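Local coordinates for protein polyketide biosynthesis 3-hydroxy-3-methylglutaryl-ACP synthase PksG (Bacillus subtilis, PDB 4YXT) that catalyses the aldol condensation of an acetyl group carried by the acyl carrier protein AcpK with a beta-ketothioester polyketide intermediate during synthesis of the antibiotic bacillaene, at residues P402-E407 / R414-I419; L46-P51 / L386-I391. The protein carries 1 engineered substitution. All blocks are in the same frame, centred on the assembly; numbering follows the deposited sequence.

In the fold
Contact 2 comes first along the chain: it brings the loop leading into helix 51-64 against the loop between strand 384-385 and helix 392-397, 335 residues later. Contact 1 follows as the C-terminal beta hairpin, 403-410 with 413-419, which forms a three-stranded antiparallel sheet with 384-385. The two centres lie about 10 Å apart, each about 22 Å from the centre of the chain. They are joined directly: Asp50 of contact 2 receives Arg414 and Tyr416 of contact 1, and Phe388 packs on Ile419. The N-terminal and C-terminal sequence families of this thiolase-like synthase thus meet here, away from the annotated active-site residues.

Contact 1: P402-E407 / R414-I419; sequences PRLFLE and RKYRWI
Leu404 and Trp418 owe their meeting to different first torsions: Leu404 has its CG trans to its own N (chi1 -158°), while Trp418 keeps CG beside its N (chi1 -65°), laying the indole next to the neighbouring strand. Leu404 CD1 therefore sits over the face of the six-membered Trp418 ring, 3.7 Å from its centroid and 9° off the normal, a nearly centred CH-pi contact. The CG and CD2 of the same leucine meet Tyr416: Leu404 CG is 3.5 Å from Tyr416 CB, and CD2 also touches the start of the ring. Two residues along the same face, Leu406 CD1 lies over the tyrosine ring, 4.3 Å from its centroid and displaced toward the rim.

The frame is an antiparallel beta hairpin. Arg403 with Ile419 and Phe405 with Arg417 are hydrogen-bonded pairs, each bonded in both directions, and Glu407 N adds a bond of 2.9 Å to Lys415 O. On the sheet face opposite the leucines, Ile419 CD1 reaches Phe405 CD2 at 4.0 Å.

The Glu407 carboxylate lies near two cations without making a salt bridge: OE1 is 4.3 Å from Lys415 NZ, and OE2 is 4.2 Å from Arg417 NH1 but well out of the guanidinium plane. Arg414 NH1 and Tyr416 OH instead find their strong partner in Asp50, just ahead of helix 51-64, which covers the tyrosine side of the hairpin.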
loop_
_atom_site.group_PDB
_atom_site.type_symbol
_atom_site.label_atom_id
_atom_site.label_comp_id
_atom_site.label_asym_id
_atom_site.label_seq_id
_atom_site.Cartn_x
_atom_site.Cartn_y
_atom_site.Cartn_z
ATOM N N PRO A 402 10.925 24.580 -12.626
ATOM C CA PRO A 402 11.824 23.516 -12.224
ATOM C C PRO A 402 11.125 22.164 -12.305
ATOM O O PRO A 402 9.999 22.062 -11.889
ATOM C CB PRO A 402 12.154 23.854 -10.772
ATOM C CG PRO A 402 11.893 25.315 -10.654
ATOM C CD PRO A 402 10.725 25.554 -11.543
ATOM N N ARG A 403 11.788 21.174 -12.890
ATOM C CA ARG A 403 11.347 19.777 -12.835
ATOM C C ARG A 403 12.484 18.909 -12.238
ATOM O O ARG A 403 13.679 19.291 -12.272
ATOM C CB ARG A 403 10.947 19.276 -14.223
ATOM C CG ARG A 403 9.926 20.141 -14.930
ATOM C CD ARG A 403 10.031 20.101 -16.445
ATOM N NE ARG A 403 11.411 20.162 -16.955
ATOM C CZ ARG A 403 12.229 21.222 -16.900
ATOM N NH1 ARG A 403 11.864 22.374 -16.339
ATOM N NH2 ARG A 403 13.442 21.122 -17.421
ATOM N N LEU A 404 12.090 17.754 -11.692
ATOM C CA LEU A 404 13.007 16.864 -11.030
ATOM C C LEU A 404 13.445 15.827 -11.987
ATOM O O LEU A 404 12.661 15.334 -12.783
ATOM C CB LEU A 404 12.360 16.180 -9.839
ATOM C CG LEU A 404 13.352 15.655 -8.797
ATOM C CD1 LEU A 404 14.055 16.811 -8.101
ATOM C CD2 LEU A 404 12.684 14.795 -7.718
ATOM N N PHE A 405 14.699 15.441 -11.892
ATOM C CA PHE A 405 15.209 14.360 -12.721
ATOM C C PHE A 405 16.128 13.486 -11.930
ATOM O O PHE A 405 16.718 13.951 -10.980
ATOM C CB PHE A 405 15.919 14.916 -13.959
ATOM C CG PHE A 405 14.976 15.493 -14.947
ATOM C CD1 PHE A 405 14.097 14.659 -15.637
ATOM C CD2 PHE A 405 14.911 16.858 -15.154
ATOM C CE1 PHE A 405 13.173 15.181 -16.514
ATOM C CE2 PHE A 405 13.995 17.381 -16.049
ATOM C CZ PHE A 405 13.130 16.545 -16.733
ATOM N N LEU A 406 16.210 12.218 -12.321
ATOM C CA LEU A 406 17.091 11.268 -11.687
ATOM C C LEU A 406 18.481 11.552 -12.227
ATOM O O LEU A 406 18.706 11.487 -13.435
ATOM C CB LEU A 406 16.690 9.837 -12.062
ATOM C CG LEU A 406 17.498 8.653 -11.537
ATOM C CD1 LEU A 406 17.705 8.640 -10.028
ATOM C CD2 LEU A 406 16.863 7.331 -11.957
ATOM N N GLU A 407 19.406 11.853 -11.328
ATOM C CA GLU A 407 20.760 12.208 -11.693
ATOM C C GLU A 407 21.670 10.983 -11.612
ATOM O O GLU A 407 22.553 10.817 -12.423
ATOM C CB GLU A 407 21.243 13.301 -10.733
ATOM C CG GLU A 407 22.529 14.035 -11.120
ATOM C CD GLU A 407 23.305 14.542 -9.911
ATOM O OE1 GLU A 407 23.329 13.843 -8.859
ATOM O OE2 GLU A 407 23.908 15.634 -10.017
ATOM N N ARG A 414 18.987 6.712 -4.632
ATOM C CA ARG A 414 18.675 7.576 -5.765
ATOM C C ARG A 414 18.821 9.057 -5.476
ATOM O O ARG A 414 18.239 9.578 -4.526
ATOM C CB ARG A 414 17.253 7.346 -6.268
ATOM C CG ARG A 414 16.991 5.918 -6.568
ATOM C CD ARG A 414 15.760 5.724 -7.384
ATOM N NE ARG A 414 15.726 4.368 -7.867
ATOM C CZ ARG A 414 15.167 4.005 -9.007
ATOM N NH1 ARG A 414 14.621 4.906 -9.798
ATOM N NH2 ARG A 414 15.186 2.737 -9.373
ATOM N N LYS A 415 19.531 9.762 -6.352
ATOM C CA LYS A 415 19.691 11.182 -6.137
ATOM C C LYS A 415 19.141 11.970 -7.292
ATOM O O LYS A 415 19.404 11.654 -8.437
ATOM C CB LYS A 415 21.150 11.479 -5.839
ATOM C CG LYS A 415 21.625 10.719 -4.581
ATOM C CD LYS A 415 23.132 10.648 -4.492
ATOM C CE LYS A 415 23.750 12.048 -4.537
ATOM N NZ LYS A 415 24.988 11.974 -5.354
ATOM N N TYR A 416 18.318 12.968 -6.964
ATOM C CA TYR A 416 17.603 13.739 -7.942
ATOM C C TYR A 416 18.132 15.170 -7.981
ATOM O O TYR A 416 18.859 15.583 -7.133
ATOM C CB TYR A 416 16.084 13.695 -7.685
ATOM C CG TYR A 416 15.547 12.275 -7.647
ATOM C CD1 TYR A 416 14.950 11.713 -8.742
ATOM C CD2 TYR A 416 15.662 11.494 -6.481
ATOM C CE1 TYR A 416 14.480 10.396 -8.705
ATOM C CE2 TYR A 416 15.189 10.194 -6.428
ATOM C CZ TYR A 416 14.598 9.649 -7.535
ATOM O OH TYR A 416 14.149 8.371 -7.481
ATOM N N ARG A 417 17.758 15.897 -9.011
ATOM C CA ARG A 417 18.246 17.255 -9.229
ATOM C C ARG A 417 17.161 18.071 -9.915
ATOM O O ARG A 417 16.421 17.549 -10.768
ATOM C CB ARG A 417 19.471 17.181 -10.131
ATOM C CG ARG A 417 20.178 18.497 -10.399
ATOM C CD ARG A 417 21.145 18.310 -11.562
ATOM N NE ARG A 417 21.910 19.525 -11.838
ATOM C CZ ARG A 417 23.031 19.567 -12.555
ATOM N NH1 ARG A 417 23.536 18.454 -13.070
ATOM N NH2 ARG A 417 23.660 20.722 -12.747
ATOM N N TRP A 418 17.097 19.345 -9.558
ATOM C CA TRP A 418 16.212 20.300 -10.181
ATOM C C TRP A 418 16.836 20.853 -11.467
ATOM O O TRP A 418 18.011 21.126 -11.517
ATOM C CB TRP A 418 15.940 21.439 -9.224
ATOM C CG TRP A 418 15.219 20.992 -8.051
ATOM C CD1 TRP A 418 15.718 20.836 -6.795
ATOM C CD2 TRP A 418 13.843 20.588 -7.995
ATOM N NE1 TRP A 418 14.719 20.392 -5.947
ATOM C CE2 TRP A 418 13.567 20.226 -6.666
ATOM C CE3 TRP A 418 12.813 20.516 -8.942
ATOM C CZ2 TRP A 418 12.294 19.796 -6.256
ATOM C CZ3 TRP A 418 11.582 20.068 -8.549
ATOM C CH2 TRP A 418 11.317 19.719 -7.210
ATOM N N ILE A 419 16.046 20.989 -12.519
ATOM C CA ILE A 419 16.539 21.522 -13.782
ATOM C C ILE A 419 15.484 22.427 -14.391
ATOM O O ILE A 419 14.274 22.193 -14.204
ATOM C CB ILE A 419 16.914 20.386 -14.748
ATOM C CG1 ILE A 419 18.111 19.628 -14.172
ATOM C CG2 ILE A 419 17.211 20.933 -16.149
ATOM C CD1 ILE A 419 18.612 18.464 -14.984
#

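Contact 2: L46-P51 / L386-I391; sequences LPYEDP and LDFEMI
Tyr48 lies against Phe388 from its first side-chain atom onward. Its CB comes 3.5 Å from Phe388 CE1, in plane at the ring's edge, and also touches Leu386 CD2. With chi1 at 41°, CG is tucked between the backbone N and the carbonyl carbon, which lays the ring over that same edge. CG is 3.6 Å from Phe388 CD1, so the face of the tyrosine, near its CG end, receives the edge of the phenylalanine in a T-shaped pair, with centroids 5.2 Å apart and planes at 84°. Further along, Tyr48 CD1 is 3.9 Å from Asp387 O, and CE1 lies equally far from Phe388 CA. Leu46 CB lies over the rim of the opposite face.

Beside this pair, Leu386 CD2 presses on the other loop's backbone, 3.2 Å from Pro47 O, and packs on Pro47 CB. Type I turns fold both loops; Glu49 OE1 secures the first by taking Leu46 N at 2.8 Å. The contact sets the loop before helix 51-64, in the N-terminal sequence family, against the C-terminal family's loop before helix 392-397. Backbone bonds of Tyr48 with Leu406 and Leu386 with Glu407 tie both loops to the C-terminal hairpin, while Phe405 and Met395 pack around Tyr48.

The side chains meeting here are apolar or aromatic, and Tyr48 OH, buried without a partner in the model, probably costs some desolvation energy that the packing must repay.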
loop_
_atom_site.group_PDB
_atom_site.type_symbol
_atom_site.label_atom_id
_atom_site.label_comp_id
_atom_site.label_asym_id
_atom_site.label_seq_id
_atom_site.Cartn_x
_atom_site.Cartn_y
_atom_site.Cartn_z
ATOM N N LEU A 46 11.557 8.839 -19.945
ATOM C CA LEU A 46 12.956 8.790 -20.310
ATOM C C LEU A 46 13.802 8.172 -19.189
ATOM O O LEU A 46 13.370 8.105 -18.019
ATOM C CB LEU A 46 13.437 10.202 -20.598
ATOM C CG LEU A 46 12.580 10.928 -21.638
ATOM C CD1 LEU A 46 12.380 12.416 -21.347
ATOM C CD2 LEU A 46 13.230 10.714 -22.979
ATOM N N PRO A 47 15.020 7.724 -19.537
ATOM C CA PRO A 47 15.934 7.087 -18.599
ATOM C C PRO A 47 16.179 7.869 -17.312
ATOM O O PRO A 47 16.477 7.268 -16.276
ATOM C CB PRO A 47 17.228 6.999 -19.420
ATOM C CG PRO A 47 16.730 6.748 -20.793
ATOM C CD PRO A 47 15.538 7.642 -20.916
ATOM N N TYR A 48 16.067 9.192 -17.361
ATOM C CA TYR A 48 16.299 9.996 -16.176
ATOM C C TYR A 48 14.974 10.447 -15.536
ATOM O O TYR A 48 14.906 11.444 -14.844
ATOM C CB TYR A 48 17.224 11.179 -16.486
ATOM C CG TYR A 48 16.949 11.858 -17.781
ATOM C CD1 TYR A 48 17.727 11.606 -18.922
ATOM C CD2 TYR A 48 15.887 12.742 -17.893
ATOM C CE1 TYR A 48 17.448 12.259 -20.122
ATOM C CE2 TYR A 48 15.608 13.384 -19.071
ATOM C CZ TYR A 48 16.383 13.150 -20.176
ATOM O OH TYR A 48 16.050 13.833 -21.320
ATOM N N GLU A 49 13.906 9.724 -15.823
ATOM C CA GLU A 49 12.671 9.920 -15.099
ATOM C C GLU A 49 12.406 8.595 -14.443
ATOM O O GLU A 49 12.912 7.559 -14.882
ATOM C CB GLU A 49 11.569 10.300 -16.020
ATOM C CG GLU A 49 11.803 11.619 -16.712
ATOM C CD GLU A 49 10.726 11.877 -17.715
ATOM O OE1 GLU A 49 10.665 11.150 -18.739
ATOM O OE2 GLU A 49 9.908 12.763 -17.429
ATOM N N ASP A 50 11.672 8.667 -13.348
ATOM C CA ASP A 50 11.215 7.503 -12.649
ATOM C C ASP A 50 9.892 7.868 -11.976
ATOM O O ASP A 50 9.379 8.949 -12.187
ATOM C CB ASP A 50 12.294 7.002 -11.697
ATOM C CG ASP A 50 12.431 7.832 -10.461
ATOM O OD1 ASP A 50 11.679 8.809 -10.266
ATOM O OD2 ASP A 50 13.270 7.418 -9.644
ATOM N N PRO A 51 9.290 6.940 -11.232
ATOM C CA PRO A 51 8.035 7.375 -10.553
ATOM C C PRO A 51 8.125 8.481 -9.520
ATOM O O PRO A 51 7.095 9.102 -9.197
ATOM C CB PRO A 51 7.554 6.094 -9.893
ATOM C CG PRO A 51 8.132 5.022 -10.768
ATOM C CD PRO A 51 9.470 5.486 -11.204
ATOM N N LEU A 386 23.514 9.060 -14.824
ATOM C CA LEU A 386 22.712 9.374 -16.008
ATOM C C LEU A 386 23.192 10.615 -16.775
ATOM O O LEU A 386 23.838 11.496 -16.201
ATOM C CB LEU A 386 21.238 9.539 -15.599
ATOM C CG LEU A 386 20.614 8.158 -15.364
ATOM C CD1 LEU A 386 20.041 8.059 -13.972
ATOM C CD2 LEU A 386 19.593 7.804 -16.429
ATOM N N ASP A 387 22.858 10.661 -18.067
ATOM C CA ASP A 387 23.217 11.782 -18.949
ATOM C C ASP A 387 22.001 12.443 -19.552
ATOM O O ASP A 387 21.292 11.885 -20.384
ATOM C CB ASP A 387 24.152 11.350 -20.078
ATOM C CG ASP A 387 24.289 12.429 -21.151
ATOM O OD1 ASP A 387 24.837 13.537 -20.884
ATOM O OD2 ASP A 387 23.773 12.179 -22.257
ATOM N N PHE A 388 21.796 13.681 -19.139
ATOM C CA PHE A 388 20.682 14.451 -19.581
ATOM C C PHE A 388 20.828 14.882 -21.032
ATOM O O PHE A 388 20.055 15.689 -21.498
ATOM C CB PHE A 388 20.533 15.667 -18.668
ATOM C CG PHE A 388 20.258 15.322 -17.224
ATOM C CD1 PHE A 388 19.501 14.204 -16.883
ATOM C CD2 PHE A 388 20.740 16.133 -16.207
ATOM C CE1 PHE A 388 19.247 13.903 -15.565
ATOM C CE2 PHE A 388 20.485 15.835 -14.882
ATOM C CZ PHE A 388 19.731 14.720 -14.562
ATOM N N GLU A 389 21.814 14.342 -21.745
ATOM C CA GLU A 389 22.045 14.651 -23.167
ATOM C C GLU A 389 21.836 13.419 -24.068
ATOM O O GLU A 389 22.044 13.495 -25.273
ATOM C CB GLU A 389 23.471 15.212 -23.373
ATOM C CG GLU A 389 23.854 16.395 -22.481
ATOM C CD GLU A 389 23.261 17.722 -22.924
ATOM O OE1 GLU A 389 23.681 18.763 -22.378
ATOM O OE2 GLU A 389 22.385 17.746 -23.815
ATOM N N MET A 390 21.421 12.293 -23.481
ATOM C CA MET A 390 21.165 11.056 -24.231
ATOM C C MET A 390 20.168 11.270 -25.375
ATOM O O MET A 390 20.053 10.419 -26.244
ATOM C CB MET A 390 20.644 9.959 -23.294
ATOM N N ILE A 391 19.413 12.367 -25.316
ATOM C CA ILE A 391 18.721 12.955 -26.469
ATOM C C ILE A 391 18.844 14.476 -26.357
ATOM O O ILE A 391 17.979 15.121 -25.770
ATOM C CB ILE A 391 17.217 12.599 -26.523
ATOM C CG1 ILE A 391 17.008 11.077 -26.572
ATOM C CG2 ILE A 391 16.564 13.263 -27.736
ATOM C CD1 ILE A 391 15.551 10.647 -26.541
#